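Aminotransferase TlmJ (Streptoalloteichus hindustanus, PDB 5UID) probably catalyses pyridoxal 5'-phosphate-dependent amino-group transfer in natural product biosynthesis, as a member of the DegT/DnrJ/EryC1 aminotransferase family. Local coordinates at residues A[313-318]-A[354-359]; A[299-304]-A[328-333]. All blocks are in the same frame, centred on the assembly; numbering follows the deposited sequence.

Contact 1 (A[313-318]-A[354-359]); sequences DAMARR and ETLCLP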
loop_
_atom_site.group_PDB
_atom_site.type_symbol
_atom_site.label_atom_id
_atom_site.label_comp_id
_atom_site.label_asym_id
_atom_site.label_seq_id
_atom_site.Cartn_x
_atom_site.Cartn_y
_atom_site.Cartn_z
ATOM N N ASP A 313 -18.074 -21.600 20.735
ATOM C CA ASP A 313 -18.707 -20.298 20.560
ATOM C C ASP A 313 -19.167 -19.726 21.894
ATOM O O ASP A 313 -18.992 -18.530 22.155
ATOM C CB ASP A 313 -19.878 -20.410 19.585
ATOM C CG ASP A 313 -19.435 -20.807 18.188
ATOM O OD1 ASP A 313 -18.210 -20.903 17.956
ATOM O OD2 ASP A 313 -20.308 -21.022 17.324
ATOM N N ALA A 314 -19.752 -20.567 22.751
ATOM C CA ALA A 314 -20.170 -20.110 24.071
ATOM C C ALA A 314 -18.980 -19.661 24.908
ATOM O O ALA A 314 -19.116 -18.767 25.752
ATOM C CB ALA A 314 -20.942 -21.216 24.788
HETATM N N MSE A 315 -17.813 -20.259 24.685
HETATM C CA MSE A 315 -16.602 -19.874 25.396
HETATM C C MSE A 315 -16.159 -18.468 25.006
HETATM O O MSE A 315 -15.802 -17.657 25.863
HETATM C CB MSE A 315 -15.477 -20.867 25.114
HETATM C CG MSE A 315 -14.246 -20.636 25.957
HETATM SE SE MSE A 315 -14.589 -21.051 27.825
HETATM C CE MSE A 315 -13.161 -20.016 28.594
ATOM N N ALA A 316 -16.182 -18.187 23.701
ATOM C CA ALA A 316 -15.792 -16.864 23.223
ATOM C C ALA A 316 -16.771 -15.795 23.694
ATOM O O ALA A 316 -16.361 -14.679 24.032
ATOM C CB ALA A 316 -15.684 -16.867 21.698
ATOM N N ARG A 317 -18.067 -16.119 23.726
ATOM C CA ARG A 317 -19.056 -15.171 24.233
ATOM C C ARG A 317 -18.846 -14.899 25.717
ATOM O O ARG A 317 -18.948 -13.751 26.166
ATOM C CB ARG A 317 -20.470 -15.700 23.986
ATOM C CG ARG A 317 -20.979 -15.516 22.565
ATOM C CD ARG A 317 -21.740 -16.747 22.091
ATOM N NE ARG A 317 -22.746 -17.186 23.058
ATOM C CZ ARG A 317 -23.363 -18.363 23.011
ATOM N NH1 ARG A 317 -24.264 -18.681 23.930
ATOM N NH2 ARG A 317 -23.072 -19.225 22.045
ATOM N N ARG A 318 -18.558 -15.944 26.493
ATOM C CA ARG A 318 -18.331 -15.771 27.923
ATOM C C ARG A 318 -17.066 -14.961 28.181
ATOM O O ARG A 318 -17.071 -14.026 28.991
ATOM C CB ARG A 318 -18.249 -17.134 28.609
ATOM C CG ARG A 318 -18.054 -17.055 30.113
ATOM C CD ARG A 318 -17.898 -18.436 30.722
ATOM N NE ARG A 318 -17.585 -18.374 32.147
ATOM C CZ ARG A 318 -18.478 -18.530 33.118
ATOM N NH1 ARG A 318 -19.749 -18.765 32.821
ATOM N NH2 ARG A 318 -18.099 -18.455 34.387
ATOM N N GLU A 354 -13.546 -26.087 16.485
ATOM C CA GLU A 354 -13.027 -26.488 17.782
ATOM C C GLU A 354 -11.907 -25.608 18.314
ATOM O O GLU A 354 -11.525 -25.766 19.478
ATOM C CB GLU A 354 -12.525 -27.939 17.726
ATOM C CG GLU A 354 -13.612 -28.956 17.416
ATOM C CD GLU A 354 -13.091 -30.381 17.399
ATOM O OE1 GLU A 354 -11.857 -30.565 17.478
ATOM O OE2 GLU A 354 -13.915 -31.316 17.306
ATOM N N THR A 355 -11.378 -24.689 17.514
ATOM C CA THR A 355 -10.200 -23.924 17.891
ATOM C C THR A 355 -10.590 -22.519 18.328
ATOM O O THR A 355 -11.486 -21.901 17.747
ATOM C CB THR A 355 -9.204 -23.851 16.731
ATOM O OG1 THR A 355 -9.048 -25.153 16.153
ATOM C CG2 THR A 355 -7.850 -23.360 17.217
ATOM N N LEU A 356 -9.915 -22.028 19.364
ATOM C CA LEU A 356 -10.073 -20.662 19.838
ATOM C C LEU A 356 -8.693 -20.113 20.164
ATOM O O LEU A 356 -7.893 -20.791 20.817
ATOM C CB LEU A 356 -10.980 -20.595 21.071
ATOM C CG LEU A 356 -11.422 -19.195 21.503
ATOM C CD1 LEU A 356 -12.345 -18.587 20.459
ATOM C CD2 LEU A 356 -12.094 -19.226 22.868
ATOM N N CYS A 357 -8.414 -18.898 19.704
ATOM C CA CYS A 357 -7.122 -18.258 19.904
ATOM C C CYS A 357 -7.200 -17.293 21.080
ATOM O O CYS A 357 -8.062 -16.409 21.109
ATOM C CB CYS A 357 -6.684 -17.521 18.638
ATOM S SG CYS A 357 -6.564 -18.587 17.182
ATOM N N LEU A 358 -6.295 -17.464 22.044
ATOM C CA LEU A 358 -6.238 -16.660 23.255
ATOM C C LEU A 358 -5.264 -15.504 23.087
ATOM O O LEU A 358 -4.350 -15.565 22.258
ATOM C CB LEU A 358 -5.816 -17.528 24.439
ATOM C CG LEU A 358 -6.624 -18.797 24.710
ATOM C CD1 LEU A 358 -6.124 -19.467 25.980
ATOM C CD2 LEU A 358 -8.114 -18.498 24.801
ATOM N N PRO A 359 -5.438 -14.429 23.858
ATOM C CA PRO A 359 -4.516 -13.289 23.765
ATOM C C PRO A 359 -3.063 -13.710 23.931
ATOM O O PRO A 359 -2.701 -14.409 24.879
ATOM C CB PRO A 359 -4.971 -12.381 24.912
ATOM C CG PRO A 359 -6.414 -12.697 25.083
ATOM C CD PRO A 359 -6.543 -14.167 24.800
#
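L356, whose side chain meets M315 and A316, is held through its backbone by hydrogen bonding to V305 of strand 303-306. On the helix side, R317 N bonds to D313 O at 3.0 Å, one of the i to i+4 bonds that keep this turn of helix 309-321 regular. No hydrogen bond joins the two segments directly, and the meeting itself is entirely apolar. The fork of L356 does the touching, one branch to each helix residue. CD1 lies 4.0 Å from A316 CB. CD2 lies 4.0 Å from M315 CG. The leucine CG is anti to the backbone N (chi1 -169°), which carries both methyls off the strand toward the helix. M315 is a selenomethionine in this crystal. It meets the leucine with its CG, and the two side chains cross at about a right angle. Its chain then bends (chi2 69°) and takes the heavy atom away, with SE 5.8 Å from L356 CD2. A316 CA and L356 CA are 7.7 Å apart, a spacing consistent with the small alanine side chain. T326 packs on both A316 and L356, and W233 of the second subunit also packs on A316. A separate hydrogen bond, from R312 NH2 to T355 O, ties the same helix to the same strand. The layout is a helix laid on a small antiparallel sheet, in the C-terminal part of a fold type I aminotransferase. All three touching residues are buried, but the area between the segments is modest, 103 Å². With only methyl and methylene groups meeting, this contact depends on shape and on exclusion of water, and the directional bonds nearby, such as R312 NH2 to T355 O, probably set how the helix sits on the strand.

Contact 2 (A[299-304]-A[328-333]); sequences SYYFYW and FRYAPL. With SO4 (sulfate ion), chain E.
F302 turns its ring edge toward the face of Y330 in an offset edge-to-face pair, with planes 61° apart. F302 CE2 is 3.7 Å from Y330 CE1, and F302 CZ is 3.6 Å from Y330 OH. The same CZ also reaches R329 CB at 3.6 Å. That CB lies over the centre of the Y330 ring, so the aliphatic root of the arginine packs on both aromatics. Y301 adds its CE2, 3.9 Å from Y330 OH, which sits at the edge of the Y301 ring. R329 then bends at chi2 (-73°), and its guanidinium leads away from F302 to a sulfate, probably from the crystallisation liquor. R329 NH1 bonds to sulfate O3 at 2.9 Å, and R329 NH2 to sulfate O2 at 2.8 Å. R329 NH2 also bonds to F328 O at 3.2 Å, from above the carbonyl plane, which helps fix the rotation of the guanidinium. With an alanine here, the sulfate would probably lose its arginine donors and F328 O its side-chain partner. A cis peptide precedes Y330. The hydrogen bond between Y330 OH and O3 of the pyridoxal-modified K187 puts the tyrosine at the cofactor. Y301 OH bonds to M186 O, next to that lysine, and Y325 and T327 also bind the sulfate. W234 of the second subunit packs on R329, Y303 touches helix 249-280 and strand 355-358, and F328 rests on strand 355-358 and helix 346-354.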
loop_
_atom_site.group_PDB
_atom_site.type_symbol
_atom_site.label_atom_id
_atom_site.label_comp_id
_atom_site.label_asym_id
_atom_site.label_seq_id
_atom_site.Cartn_x
_atom_site.Cartn_y
_atom_site.Cartn_z
ATOM N N SER A 299 7.659 -18.158 16.643
ATOM C CA SER A 299 7.509 -16.740 16.936
ATOM C C SER A 299 6.445 -16.479 17.995
ATOM O O SER A 299 6.356 -15.353 18.497
ATOM C CB SER A 299 7.162 -15.975 15.657
ATOM O OG SER A 299 8.149 -16.173 14.659
ATOM N N TYR A 300 5.647 -17.494 18.338
ATOM C CA TYR A 300 4.565 -17.387 19.317
ATOM C C TYR A 300 3.588 -16.275 18.931
ATOM O O TYR A 300 3.375 -15.304 19.659
ATOM C CB TYR A 300 5.125 -17.194 20.731
ATOM C CG TYR A 300 6.009 -18.344 21.156
ATOM C CD1 TYR A 300 5.468 -19.480 21.742
ATOM C CD2 TYR A 300 7.378 -18.308 20.941
ATOM C CE1 TYR A 300 6.273 -20.542 22.119
ATOM C CE2 TYR A 300 8.189 -19.361 21.312
ATOM C CZ TYR A 300 7.633 -20.475 21.901
ATOM O OH TYR A 300 8.441 -21.525 22.270
ATOM N N TYR A 301 2.990 -16.444 17.751
ATOM C CA TYR A 301 2.009 -15.501 17.228
ATOM C C TYR A 301 0.593 -15.832 17.684
ATOM O O TYR A 301 -0.171 -14.924 18.028
ATOM C CB TYR A 301 2.080 -15.468 15.698
ATOM C CG TYR A 301 1.166 -14.444 15.065
ATOM C CD1 TYR A 301 1.204 -13.114 15.464
ATOM C CD2 TYR A 301 0.273 -14.805 14.062
ATOM C CE1 TYR A 301 0.371 -12.171 14.891
ATOM C CE2 TYR A 301 -0.560 -13.867 13.478
ATOM C CZ TYR A 301 -0.508 -12.552 13.899
ATOM O OH TYR A 301 -1.338 -11.615 13.327
ATOM N N PHE A 302 0.227 -17.112 17.687
ATOM C CA PHE A 302 -1.045 -17.582 18.213
ATOM C C PHE A 302 -0.805 -18.497 19.404
ATOM O O PHE A 302 0.170 -19.256 19.439
ATOM C CB PHE A 302 -1.854 -18.372 17.169
ATOM C CG PHE A 302 -2.288 -17.570 15.981
ATOM C CD1 PHE A 302 -2.660 -16.244 16.111
ATOM C CD2 PHE A 302 -2.340 -18.157 14.726
ATOM C CE1 PHE A 302 -3.068 -15.517 15.009
ATOM C CE2 PHE A 302 -2.742 -17.433 13.620
ATOM C CZ PHE A 302 -3.108 -16.112 13.762
ATOM N N TYR A 303 -1.709 -18.434 20.377
ATOM C CA TYR A 303 -1.853 -19.496 21.370
ATOM C C TYR A 303 -3.263 -20.051 21.207
ATOM O O TYR A 303 -4.226 -19.492 21.743
ATOM C CB TYR A 303 -1.601 -19.003 22.790
ATOM C CG TYR A 303 -1.477 -20.150 23.765
ATOM C CD1 TYR A 303 -0.248 -20.752 24.006
ATOM C CD2 TYR A 303 -2.593 -20.657 24.420
ATOM C CE1 TYR A 303 -0.131 -21.810 24.886
ATOM C CE2 TYR A 303 -2.485 -21.717 25.299
ATOM C CZ TYR A 303 -1.250 -22.289 25.527
ATOM O OH TYR A 303 -1.134 -23.341 26.404
ATOM N N TRP A 304 -3.384 -21.143 20.461
ATOM C CA TRP A 304 -4.679 -21.720 20.127
ATOM C C TRP A 304 -4.973 -22.901 21.042
ATOM O O TRP A 304 -4.120 -23.772 21.241
ATOM C CB TRP A 304 -4.719 -22.155 18.660
ATOM C CG TRP A 304 -3.774 -23.274 18.305
ATOM C CD1 TRP A 304 -4.092 -24.592 18.140
ATOM C CD2 TRP A 304 -2.364 -23.169 18.062
ATOM N NE1 TRP A 304 -2.970 -25.312 17.811
ATOM C CE2 TRP A 304 -1.896 -24.463 17.757
ATOM C CE3 TRP A 304 -1.453 -22.106 18.072
ATOM C CZ2 TRP A 304 -0.557 -24.724 17.467
ATOM C CZ3 TRP A 304 -0.124 -22.367 17.786
ATOM C CH2 TRP A 304 0.311 -23.666 17.486
ATOM N N PHE A 328 -10.815 -16.539 16.056
ATOM C CA PHE A 328 -10.283 -17.686 15.333
ATOM C C PHE A 328 -9.622 -17.223 14.045
ATOM O O PHE A 328 -10.194 -16.420 13.301
ATOM C CB PHE A 328 -11.369 -18.717 15.012
ATOM C CG PHE A 328 -10.901 -19.808 14.089
ATOM C CD1 PHE A 328 -10.101 -20.835 14.561
ATOM C CD2 PHE A 328 -11.247 -19.796 12.745
ATOM C CE1 PHE A 328 -9.660 -21.837 13.714
ATOM C CE2 PHE A 328 -10.810 -20.792 11.893
ATOM C CZ PHE A 328 -10.015 -21.815 12.378
ATOM N N ARG A 329 -8.418 -17.730 13.796
ATOM C CA ARG A 329 -7.723 -17.604 12.525
ATOM C C ARG A 329 -7.244 -18.989 12.120
ATOM O O ARG A 329 -6.854 -19.783 12.981
ATOM C CB ARG A 329 -6.523 -16.650 12.625
ATOM C CG ARG A 329 -6.858 -15.232 13.053
ATOM C CD ARG A 329 -7.550 -14.463 11.944
ATOM N NE ARG A 329 -7.664 -13.046 12.270
ATOM C CZ ARG A 329 -8.672 -12.520 12.955
ATOM N NH1 ARG A 329 -8.696 -11.219 13.210
ATOM N NH2 ARG A 329 -9.656 -13.298 13.387
ATOM N N TYR A 330 -7.295 -19.298 10.826
ATOM C CA TYR A 330 -7.897 -18.452 9.802
ATOM C C TYR A 330 -9.142 -19.149 9.288
ATOM O O TYR A 330 -9.137 -20.369 9.114
ATOM C CB TYR A 330 -6.911 -18.189 8.655
ATOM C CG TYR A 330 -5.645 -17.487 9.086
ATOM C CD1 TYR A 330 -4.569 -18.204 9.592
ATOM C CD2 TYR A 330 -5.529 -16.106 8.995
ATOM C CE1 TYR A 330 -3.410 -17.566 9.997
ATOM C CE2 TYR A 330 -4.374 -15.457 9.397
ATOM C CZ TYR A 330 -3.318 -16.191 9.897
ATOM O OH TYR A 330 -2.169 -15.547 10.298
ATOM N N ALA A 331 -10.203 -18.384 9.054
ATOM C CA ALA A 331 -11.461 -18.962 8.607
ATOM C C ALA A 331 -11.220 -19.860 7.396
ATOM O O ALA A 331 -10.459 -19.488 6.493
ATOM C CB ALA A 331 -12.464 -17.859 8.262
ATOM N N PRO A 332 -11.819 -21.048 7.355
ATOM C CA PRO A 332 -11.528 -21.988 6.262
ATOM C C PRO A 332 -12.015 -21.448 4.927
ATOM O O PRO A 332 -13.215 -21.272 4.707
ATOM C CB PRO A 332 -12.280 -23.255 6.677
ATOM C CG PRO A 332 -13.368 -22.775 7.577
ATOM C CD PRO A 332 -12.816 -21.577 8.301
ATOM N N LEU A 333 -11.063 -21.183 4.028
ATOM C CA LEU A 333 -11.393 -20.572 2.747
ATOM C C LEU A 333 -12.113 -21.529 1.809
ATOM O O LEU A 333 -12.817 -21.070 0.902
ATOM C CB LEU A 333 -10.120 -20.043 2.089
ATOM C CG LEU A 333 -9.443 -18.881 2.818
ATOM C CD1 LEU A 333 -8.158 -18.485 2.110
ATOM C CD2 LEU A 333 -10.399 -17.702 2.921
HETATM S S SO4 E . -12.019 -10.581 14.577
HETATM O O1 SO4 E . -12.117 -11.182 15.904
HETATM O O2 SO4 E . -11.920 -11.633 13.568
HETATM O O3 SO4 E . -10.832 -9.732 14.518
HETATM O O4 SO4 E . -13.211 -9.776 14.324
#

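Overall arrangement
Contacts 1 and 2 have centres 12 Å apart and share one small antiparallel sheet, strands 303-306 and 355-358. L358 N lies 2.9 Å from Y303 O, a probable hydrogen bond joining the two contacts. T355 CG2 packs on W304 CB at 3.7 Å, and T355 O lies 3.6 Å from F328 CD1. Their segments alternate along the chain, with strand 303-306 running on to helix 309-321. Contact 1 is peripheral, about 21 Å from the chain centre to its own centre. Contact 2 is deeper, at about 9 Å, and reaches the cofactor-bearing K187 through Y330. Both touch the second subunit, where W234 packs on D313 and on R329.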